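Local coordinates for transcriptional regulator, TetR family (Myxococcus xanthus DK 1622, PDB 5K7H), which probably binds DNA at cis-regulatory sites as a transcriptional repressor and is seen here with isovaleryl-coenzyme A bound, at residues A95-N100 against F164-M169; H99-V104 against L171-W176. All blocks are in the same frame, centred on the assembly; numbering follows the deposited sequence.

Interaction 1 (A95-N100 against F164-M169); sequences ACMRHN and FSFLGM. With NI (nickel (II) ion), chain C; IVC (Isovaleryl-coenzyme A), chain I.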
loop_
_atom_site.group_PDB
_atom_site.type_symbol
_atom_site.label_atom_id
_atom_site.label_comp_id
_atom_site.label_asym_id
_atom_site.label_seq_id
_atom_site.Cartn_x
_atom_site.Cartn_y
_atom_site.Cartn_z
ATOM N N ALA A 95 1.864 -6.127 -20.342
ATOM C CA ALA A 95 1.439 -4.818 -20.826
ATOM C C ALA A 95 0.635 -4.078 -19.766
ATOM O O ALA A 95 0.833 -2.876 -19.551
ATOM C CB ALA A 95 0.621 -4.973 -22.107
ATOM N N CYS A 96 -0.273 -4.780 -19.085
ATOM C CA CYS A 96 -1.088 -4.133 -18.062
ATOM C C CYS A 96 -0.218 -3.570 -16.947
ATOM O O CYS A 96 -0.483 -2.477 -16.432
ATOM C CB CYS A 96 -2.106 -5.125 -17.499
ATOM S SG CYS A 96 -3.443 -4.353 -16.563
ATOM N N MET A 97 0.830 -4.300 -16.563
ATOM C CA MET A 97 1.732 -3.816 -15.523
ATOM C C MET A 97 2.468 -2.558 -15.978
ATOM O O MET A 97 2.564 -1.581 -15.229
ATOM C CB MET A 97 2.719 -4.918 -15.140
ATOM C CG MET A 97 3.820 -4.476 -14.189
ATOM S SD MET A 97 4.660 -5.876 -13.415
ATOM C CE MET A 97 3.439 -6.368 -12.203
ATOM N N ARG A 98 2.987 -2.571 -17.207
ATOM C CA ARG A 98 3.696 -1.396 -17.722
ATOM C C ARG A 98 2.790 -0.179 -17.741
ATOM O O ARG A 98 3.152 0.891 -17.228
ATOM C CB ARG A 98 4.232 -1.683 -19.124
ATOM C CG ARG A 98 5.423 -2.617 -19.154
ATOM C CD ARG A 98 5.909 -2.852 -20.572
ATOM N NE ARG A 98 7.086 -3.716 -20.600
ATOM C CZ ARG A 98 8.332 -3.295 -20.412
ATOM N NH1 ARG A 98 8.582 -2.012 -20.179
ATOM N NH2 ARG A 98 9.335 -4.160 -20.456
ATOM N N HIS A 99 1.600 -0.307 -18.331
ATOM C CA HIS A 99 0.684 0.825 -18.401
ATOM C C HIS A 99 0.286 1.298 -17.010
ATOM O O HIS A 99 0.157 2.504 -16.769
ATOM C CB HIS A 99 -0.556 0.450 -19.213
ATOM C CG HIS A 99 -0.293 0.282 -20.677
ATOM N ND1 HIS A 99 -0.955 1.015 -21.638
ATOM C CD2 HIS A 99 0.559 -0.531 -21.344
ATOM C CE1 HIS A 99 -0.524 0.658 -22.835
ATOM N NE2 HIS A 99 0.394 -0.279 -22.684
ATOM N N ASN A 100 0.088 0.364 -16.078
ATOM C CA ASN A 100 -0.343 0.742 -14.735
ATOM C C ASN A 100 0.781 1.431 -13.968
ATOM O O ASN A 100 0.534 2.376 -13.211
ATOM C CB ASN A 100 -0.838 -0.492 -13.981
ATOM C CG ASN A 100 -1.700 -0.140 -12.784
ATOM O OD1 ASN A 100 -1.624 0.967 -12.248
ATOM N ND2 ASN A 100 -2.525 -1.086 -12.354
ATOM N N PHE A 164 -3.393 -9.737 -6.415
ATOM C CA PHE A 164 -3.053 -8.804 -5.348
ATOM C C PHE A 164 -1.553 -8.669 -5.138
ATOM O O PHE A 164 -1.119 -7.707 -4.495
ATOM C CB PHE A 164 -3.733 -9.224 -4.044
ATOM C CG PHE A 164 -5.212 -8.953 -4.026
ATOM C CD1 PHE A 164 -5.691 -7.664 -4.204
ATOM C CD2 PHE A 164 -6.122 -9.978 -3.830
ATOM C CE1 PHE A 164 -7.049 -7.404 -4.192
ATOM C CE2 PHE A 164 -7.483 -9.724 -3.814
ATOM C CZ PHE A 164 -7.946 -8.435 -3.997
ATOM N N SER A 165 -0.754 -9.601 -5.656
ATOM C CA SER A 165 0.684 -9.373 -5.736
ATOM C C SER A 165 1.000 -8.361 -6.828
ATOM O O SER A 165 1.777 -7.422 -6.619
ATOM C CB SER A 165 1.410 -10.692 -5.993
ATOM O OG SER A 165 1.159 -11.617 -4.950
ATOM N N PHE A 166 0.405 -8.550 -8.007
ATOM C CA PHE A 166 0.450 -7.542 -9.062
ATOM C C PHE A 166 0.125 -6.160 -8.506
ATOM O O PHE A 166 0.912 -5.218 -8.643
ATOM C CB PHE A 166 -0.536 -7.944 -10.166
ATOM C CG PHE A 166 -0.555 -7.029 -11.364
ATOM C CD1 PHE A 166 -1.119 -5.766 -11.290
ATOM C CD2 PHE A 166 -0.054 -7.460 -12.583
ATOM C CE1 PHE A 166 -1.151 -4.939 -12.396
ATOM C CE2 PHE A 166 -0.087 -6.639 -13.691
ATOM C CZ PHE A 166 -0.637 -5.378 -13.600
ATOM N N LEU A 167 -1.038 -6.026 -7.862
ATOM C CA LEU A 167 -1.486 -4.714 -7.404
ATOM C C LEU A 167 -0.601 -4.177 -6.287
ATOM O O LEU A 167 -0.336 -2.971 -6.226
ATOM C CB LEU A 167 -2.943 -4.795 -6.946
ATOM C CG LEU A 167 -3.961 -5.004 -8.071
ATOM C CD1 LEU A 167 -5.326 -5.391 -7.517
ATOM C CD2 LEU A 167 -4.074 -3.753 -8.928
ATOM N N GLY A 168 -0.139 -5.050 -5.389
ATOM C CA GLY A 168 0.745 -4.599 -4.326
ATOM C C GLY A 168 2.037 -4.013 -4.862
ATOM O O GLY A 168 2.447 -2.917 -4.471
ATOM N N MET A 169 2.697 -4.737 -5.768
ATOM C CA MET A 169 3.903 -4.225 -6.408
ATOM C C MET A 169 3.655 -2.858 -7.029
ATOM O O MET A 169 4.338 -1.877 -6.720
ATOM C CB MET A 169 4.378 -5.192 -7.493
ATOM C CG MET A 169 4.939 -6.500 -7.015
ATOM S SD MET A 169 5.634 -7.371 -8.430
ATOM C CE MET A 169 6.055 -8.939 -7.690
HETATM NI NI NI C . 1.295 -0.969 -24.226
HETATM O O9 IVC I . -15.336 -10.495 -4.311
HETATM P P1 IVC I . -14.506 -11.237 -3.283
HETATM O O5 IVC I . -14.243 -12.654 -3.781
HETATM O O6 IVC I . -15.266 -11.297 -1.986
HETATM O O2 IVC I . -13.072 -10.463 -3.033
HETATM C C1 IVC I . -12.422 -10.658 -1.776
HETATM C C2 IVC I . -11.597 -12.102 -1.833
HETATM O O3 IVC I . -11.736 -12.689 -3.137
HETATM C C4 IVC I . -10.319 -11.864 -1.605
HETATM N N1 IVC I . -9.968 -12.424 -0.325
HETATM C C7 IVC I . -10.070 -11.873 0.865
HETATM N N2 IVC I . -9.642 -12.725 1.788
HETATM C C8 IVC I . -9.261 -13.861 1.159
HETATM C C6 IVC I . -9.468 -13.673 -0.174
HETATM N N3 IVC I . -9.173 -14.657 -1.061
HETATM C C15 IVC I . -8.682 -15.799 -0.637
HETATM N N4 IVC I . -8.459 -16.021 0.655
HETATM C C12 IVC I . -8.731 -15.106 1.570
HETATM N N5 IVC I . -8.483 -15.386 2.988
HETATM O O1 IVC I . -10.113 -10.309 -1.664
HETATM C C3 IVC I . -11.555 -9.684 -1.545
HETATM C C5 IVC I . -11.698 -9.091 -0.111
HETATM O O4 IVC I . -11.748 -7.671 -0.219
HETATM P P2 IVC I . -12.932 -6.932 0.625
HETATM O O12 IVC I . -13.347 -7.826 1.758
HETATM O O10 IVC I . -12.438 -5.613 1.178
HETATM O O7 IVC I . -14.214 -6.666 -0.371
HETATM P P3 IVC I . -14.613 -5.161 -0.893
HETATM O O14 IVC I . -16.095 -5.096 -1.199
HETATM O O13 IVC I . -14.283 -4.170 0.200
HETATM O O8 IVC I . -13.743 -4.806 -2.260
HETATM C C11 IVC I . -12.948 -3.652 -2.273
HETATM C C9 IVC I . -11.969 -3.766 -3.472
HETATM C C13 IVC I . -12.796 -3.979 -4.765
HETATM C C14 IVC I . -11.184 -2.462 -3.611
HETATM C C10 IVC I . -11.047 -4.993 -3.271
HETATM O O11 IVC I . -10.496 -5.361 -4.473
HETATM C C16 IVC I . -9.908 -4.646 -2.293
HETATM O O15 IVC I . -10.150 -4.303 -1.181
HETATM N N6 IVC I . -8.500 -4.740 -2.757
HETATM C C17 IVC I . -7.394 -4.399 -1.846
HETATM C C18 IVC I . -6.991 -2.929 -2.135
HETATM C C19 IVC I . -6.686 -2.719 -3.582
HETATM O O16 IVC I . -6.100 -3.538 -4.190
HETATM N N7 IVC I . -7.116 -1.485 -4.261
HETATM C C20 IVC I . -6.791 -1.291 -5.705
HETATM C C21 IVC I . -7.823 -2.019 -6.637
HETATM S S1 IVC I . -7.535 -1.451 -8.349
HETATM C C22 IVC I . -7.843 0.334 -8.414
HETATM O O17 IVC I . -8.149 0.911 -7.438
HETATM C C23 IVC I . -7.702 1.110 -9.757
HETATM C C24 IVC I . -6.334 1.810 -9.949
HETATM C C25 IVC I . -5.625 2.248 -8.634
HETATM C C26 IVC I . -6.510 3.028 -10.840
#

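Interaction 2 (H99-V104 against L171-W176); sequences HNILLV and LWIYKW. With NI (nickel (II) ion), chain C; IVC (Isovaleryl-coenzyme A), chain G.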
loop_
_atom_site.group_PDB
_atom_site.type_symbol
_atom_site.label_atom_id
_atom_site.label_comp_id
_atom_site.label_asym_id
_atom_site.label_seq_id
_atom_site.Cartn_x
_atom_site.Cartn_y
_atom_site.Cartn_z
ATOM N N HIS A 99 1.600 -0.307 -18.331
ATOM C CA HIS A 99 0.684 0.825 -18.401
ATOM C C HIS A 99 0.286 1.298 -17.010
ATOM O O HIS A 99 0.157 2.504 -16.769
ATOM C CB HIS A 99 -0.556 0.450 -19.213
ATOM C CG HIS A 99 -0.293 0.282 -20.677
ATOM N ND1 HIS A 99 -0.955 1.015 -21.638
ATOM C CD2 HIS A 99 0.559 -0.531 -21.344
ATOM C CE1 HIS A 99 -0.524 0.658 -22.835
ATOM N NE2 HIS A 99 0.394 -0.279 -22.684
ATOM N N ASN A 100 0.088 0.364 -16.078
ATOM C CA ASN A 100 -0.343 0.742 -14.735
ATOM C C ASN A 100 0.781 1.431 -13.968
ATOM O O ASN A 100 0.534 2.376 -13.211
ATOM C CB ASN A 100 -0.838 -0.492 -13.981
ATOM C CG ASN A 100 -1.700 -0.140 -12.784
ATOM O OD1 ASN A 100 -1.624 0.967 -12.248
ATOM N ND2 ASN A 100 -2.525 -1.086 -12.354
ATOM N N ILE A 101 2.023 0.975 -14.148
ATOM C CA ILE A 101 3.155 1.636 -13.501
ATOM C C ILE A 101 3.317 3.055 -14.035
ATOM O O ILE A 101 3.525 4.003 -13.267
ATOM C CB ILE A 101 4.438 0.804 -13.693
ATOM C CG1 ILE A 101 4.358 -0.475 -12.857
ATOM C CG2 ILE A 101 5.683 1.618 -13.311
ATOM C CD1 ILE A 101 5.519 -1.434 -13.055
ATOM N N LEU A 102 3.224 3.224 -15.355
ATOM C CA LEU A 102 3.403 4.548 -15.944
ATOM C C LEU A 102 2.313 5.508 -15.487
ATOM O O LEU A 102 2.569 6.703 -15.298
ATOM C CB LEU A 102 3.433 4.444 -17.467
ATOM C CG LEU A 102 4.835 4.321 -18.078
ATOM C CD1 LEU A 102 5.632 3.202 -17.424
ATOM C CD2 LEU A 102 4.748 4.098 -19.580
ATOM N N LEU A 103 1.089 5.009 -15.303
ATOM C CA LEU A 103 0.031 5.855 -14.759
ATOM C C LEU A 103 0.362 6.299 -13.339
ATOM O O LEU A 103 0.092 7.444 -12.958
ATOM C CB LEU A 103 -1.305 5.112 -14.787
ATOM C CG LEU A 103 -2.511 5.913 -14.289
ATOM C CD1 LEU A 103 -2.912 6.964 -15.315
ATOM C CD2 LEU A 103 -3.679 4.998 -13.962
ATOM N N VAL A 104 0.950 5.405 -12.541
ATOM C CA VAL A 104 1.229 5.716 -11.142
ATOM C C VAL A 104 2.353 6.736 -11.018
ATOM O O VAL A 104 2.365 7.539 -10.078
ATOM C CB VAL A 104 1.557 4.422 -10.370
ATOM C CG1 VAL A 104 2.197 4.730 -9.015
ATOM C CG2 VAL A 104 0.302 3.597 -10.171
ATOM N N LEU A 171 1.048 -0.550 -7.092
ATOM C CA LEU A 171 0.505 0.604 -6.391
ATOM C C LEU A 171 1.397 1.060 -5.244
ATOM O O LEU A 171 1.334 2.229 -4.859
ATOM C CB LEU A 171 -0.904 0.292 -5.885
ATOM C CG LEU A 171 -1.918 -0.044 -6.989
ATOM C CD1 LEU A 171 -3.270 -0.379 -6.390
ATOM C CD2 LEU A 171 -2.054 1.095 -7.997
ATOM N N TRP A 172 2.235 0.178 -4.696
ATOM C CA TRP A 172 3.192 0.608 -3.682
ATOM C C TRP A 172 4.182 1.627 -4.232
ATOM O O TRP A 172 4.832 2.331 -3.450
ATOM C CB TRP A 172 3.948 -0.603 -3.127
ATOM C CG TRP A 172 4.581 -0.373 -1.786
ATOM C CD1 TRP A 172 5.904 -0.152 -1.525
ATOM C CD2 TRP A 172 3.913 -0.342 -0.521
ATOM N NE1 TRP A 172 6.098 0.013 -0.175
ATOM C CE2 TRP A 172 4.892 -0.099 0.465
ATOM C CE3 TRP A 172 2.580 -0.495 -0.125
ATOM C CZ2 TRP A 172 4.580 -0.005 1.819
ATOM C CZ3 TRP A 172 2.272 -0.403 1.220
ATOM C CH2 TRP A 172 3.268 -0.160 2.177
ATOM N N ILE A 173 4.297 1.732 -5.559
ATOM C CA ILE A 173 5.323 2.570 -6.174
ATOM C C ILE A 173 5.182 4.020 -5.730
ATOM O O ILE A 173 6.183 4.712 -5.511
ATOM C CB ILE A 173 5.264 2.429 -7.709
ATOM C CG1 ILE A 173 5.891 1.098 -8.131
ATOM C CG2 ILE A 173 5.973 3.595 -8.403
ATOM C CD1 ILE A 173 5.710 0.753 -9.599
ATOM N N TYR A 174 3.947 4.507 -5.585
ATOM C CA TYR A 174 3.765 5.919 -5.261
ATOM C C TYR A 174 4.314 6.276 -3.887
ATOM O O TYR A 174 4.446 7.466 -3.583
ATOM C CB TYR A 174 2.281 6.308 -5.352
ATOM C CG TYR A 174 1.443 5.977 -4.133
ATOM C CD1 TYR A 174 1.422 6.818 -3.023
ATOM C CD2 TYR A 174 0.646 4.844 -4.106
ATOM C CE1 TYR A 174 0.650 6.519 -1.912
ATOM C CE2 TYR A 174 -0.128 4.537 -3.003
ATOM C CZ TYR A 174 -0.125 5.379 -1.909
ATOM O OH TYR A 174 -0.897 5.073 -0.812
ATOM N N LYS A 175 4.642 5.286 -3.054
ATOM C CA LYS A 175 5.152 5.566 -1.719
ATOM C C LYS A 175 6.654 5.826 -1.690
ATOM O O LYS A 175 7.138 6.419 -0.721
ATOM C CB LYS A 175 4.834 4.404 -0.775
ATOM C CG LYS A 175 3.356 4.215 -0.480
ATOM C CD LYS A 175 3.153 3.182 0.621
ATOM C CE LYS A 175 1.681 2.964 0.935
ATOM N NZ LYS A 175 1.012 4.208 1.394
ATOM N N TRP A 176 7.402 5.402 -2.711
ATOM C CA TRP A 176 8.853 5.545 -2.673
ATOM C C TRP A 176 9.430 6.190 -3.928
ATOM O O TRP A 176 10.485 6.830 -3.866
ATOM C CB TRP A 176 9.517 4.181 -2.448
ATOM C CG TRP A 176 9.157 3.119 -3.454
ATOM C CD1 TRP A 176 8.105 2.252 -3.390
ATOM C CD2 TRP A 176 9.866 2.800 -4.658
ATOM N NE1 TRP A 176 8.112 1.417 -4.481
ATOM C CE2 TRP A 176 9.183 1.733 -5.275
ATOM C CE3 TRP A 176 11.011 3.313 -5.275
ATOM C CZ2 TRP A 176 9.603 1.173 -6.480
ATOM C CZ3 TRP A 176 11.427 2.755 -6.472
ATOM C CH2 TRP A 176 10.725 1.696 -7.061
HETATM NI NI NI C . 1.295 -0.969 -24.226
HETATM O O9 IVC G . 18.006 2.907 0.192
HETATM P P1 IVC G . 17.679 4.182 -0.564
HETATM O O5 IVC G . 18.744 4.432 -1.629
HETATM O O6 IVC G . 17.650 5.347 0.392
HETATM O O2 IVC G . 16.211 4.014 -1.290
HETATM C C1 IVC G . 15.305 5.117 -1.321
HETATM C C2 IVC G . 15.393 5.857 -2.803
HETATM O O3 IVC G . 16.755 5.951 -3.244
HETATM C C4 IVC G . 14.718 5.033 -3.575
HETATM N N1 IVC G . 14.253 5.656 -4.782
HETATM C C7 IVC G . 13.354 6.611 -4.896
HETATM N N2 IVC G . 13.198 6.912 -6.179
HETATM C C8 IVC G . 14.022 6.116 -6.902
HETATM C C6 IVC G . 14.689 5.320 -6.020
HETATM N N3 IVC G . 15.597 4.410 -6.462
HETATM C C15 IVC G . 15.833 4.293 -7.750
HETATM N N4 IVC G . 15.203 5.047 -8.647
HETATM C C12 IVC G . 14.312 5.954 -8.277
HETATM N N5 IVC G . 13.633 6.773 -9.285
HETATM O O1 IVC G . 13.498 4.610 -2.689
HETATM C C3 IVC G . 14.070 4.666 -1.220
HETATM C C5 IVC G . 13.202 5.629 -0.370
HETATM O O4 IVC G . 13.239 6.916 -0.984
HETATM P P2 IVC G . 13.002 8.211 -0.016
HETATM O O12 IVC G . 14.133 9.185 -0.184
HETATM O O10 IVC G . 11.692 8.880 -0.373
HETATM O O7 IVC G . 12.956 7.686 1.543
HETATM P P3 IVC G . 12.100 8.426 2.730
HETATM O O14 IVC G . 13.077 9.151 3.631
HETATM O O13 IVC G . 11.132 9.415 2.116
HETATM O O8 IVC G . 11.270 7.283 3.604
HETATM C C11 IVC G . 12.038 6.415 4.394
HETATM C C9 IVC G . 11.549 4.952 4.221
HETATM C C13 IVC G . 12.596 4.045 4.915
HETATM C C14 IVC G . 10.206 4.787 4.932
HETATM C C10 IVC G . 11.500 4.574 2.718
HETATM O O11 IVC G . 11.939 3.282 2.568
HETATM C C16 IVC G . 10.081 4.657 2.113
HETATM O O15 IVC G . 9.452 5.664 2.170
HETATM N N6 IVC G . 9.510 3.455 1.441
HETATM C C17 IVC G . 8.160 3.468 0.838
HETATM C C18 IVC G . 7.109 2.992 1.875
HETATM C C19 IVC G . 7.508 1.704 2.514
HETATM O O16 IVC G . 8.087 0.886 1.899
HETATM N N7 IVC G . 7.174 1.446 3.921
HETATM C C20 IVC G . 7.589 0.155 4.539
HETATM C C21 IVC G . 9.109 0.225 4.934
HETATM S S1 IVC G . 9.495 -1.216 5.984
HETATM C C22 IVC G . 8.541 -1.033 7.509
HETATM O O17 IVC G . 7.905 -0.064 7.689
HETATM C C23 IVC G . 8.578 -2.158 8.580
HETATM C C24 IVC G . 7.317 -3.047 8.581
HETATM C C25 IVC G . 5.991 -2.235 8.600
HETATM C C26 IVC G . 7.380 -3.984 9.775
#

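Interaction 1 (A95-N100 against F164-M169)
Cys96 meets the outer end of the Phe166 ring, its CB 4.2 Å from Phe166 CZ, while its backbone carbonyl carbon lies at the ring edge in plane. Cys96 SG stands obliquely to the same ring, a loose sulfur-aromatic contact 5.3 Å from the Phe166 centroid. On this helix Met97 makes the largest part of the contact. Its CA packs 3.4 Å from Phe166 CZ and its CB 3.6 Å from Phe166 CE2, so the ring tip is pressed against the helix backbone. With CG anti to the backbone N (chi1 173°) and a bend at chi3 (-76°), the thioether of Met97 lays CE over one face of the Phe166 ring, 4.0 Å from its centroid (CH-pi); the two side chains run past each other in opposite directions. Met97 CE also lies 4.5 Å from Met169 SD, a long contact. His99 NE2 binds a nickel ion at 1.9 Å, and two ligand atoms from outside the contact join it there. One turn beyond Cys96, Asn100 brings ND2 to the ring edge, 4.1 Å from Phe166 CE1, with amide and ring planes 49° apart. Phe166 is thus inserted against helix 89-104 within the buried interior of the helical ligand-binding domain of a TetR-family regulator. Cohesion here comes from dispersion, CH-pi and sulfur-aromatic contacts, while Asn100 ND2 finds its hydrogen bond on a third helix, at Tyr137 OH.

Interaction 2 (H99-V104 against L171-W176)
Tyr174 meets Val104 through its CB while its ring leads away, and Lys175 CG lies over the rim of one face of that ring. Lys175 CD lies likewise over the rim of one Trp172 face, Ile173 O over that of Trp176, and the Trp172 edge receives O16 of isovaleryl-coenzyme A in plane. In this all-helical TetR-type C-terminal domain, the end of helix 89-104 packs on the turn that follows helix 159-171. Trp172, Lys175 and Trp176 of that turn contact one isovaleryl-coenzyme A, and Leu171 touches another. Trp172 NE1 donates to O16 of the ligand at 3.0 Å (N-H...O 150°). With the indole of Trp172 cut back to an alanine, O16 is likely to lose this donor, and the Lys175 chain the surface it lies on. Tyr174 OH is held by Lys175 NZ and is also hydrogen-bonded to His117 NE2. On the helix side, Val104 CG1, anti to its own N (chi1 165°), reaches both Tyr174 CB and Ile173 CG2 at 4.0 Å, whereas its CG2 meets Leu171 CD2. Ile101 and Ile173 cross nearly at right angles, and Met192 of helix 185-196 touches both. There the Ile173 CD1 methyl sits 3.7 Å from Ile101 CG1 and 3.8 Å from Ile101 CG2.

In the fold
Helix 89-104 supplies the first segment of both interactions, whose centres lie 8 Å apart. These first segments overlap at His99 and Asn100, while the second segments follow one another, separated by one residue: interaction 1 pairs the middle of this helix with helix 159-171, and interaction 2 pairs its C-terminal end with that helix's last residue and the following turn. The two segments of interaction 1 run roughly parallel, 26° apart. All four segments belong to the TetR-type C-terminal region; the predicted helix-turn-helix comes earlier in the chain. Both contacts border the second subunit, where Phe164 stacks on Trp176 of the second subunit, and Trp176 on its Phe164, beside isovaleryl-coenzyme A, consistent with a core that joins ligand site and dimer interface.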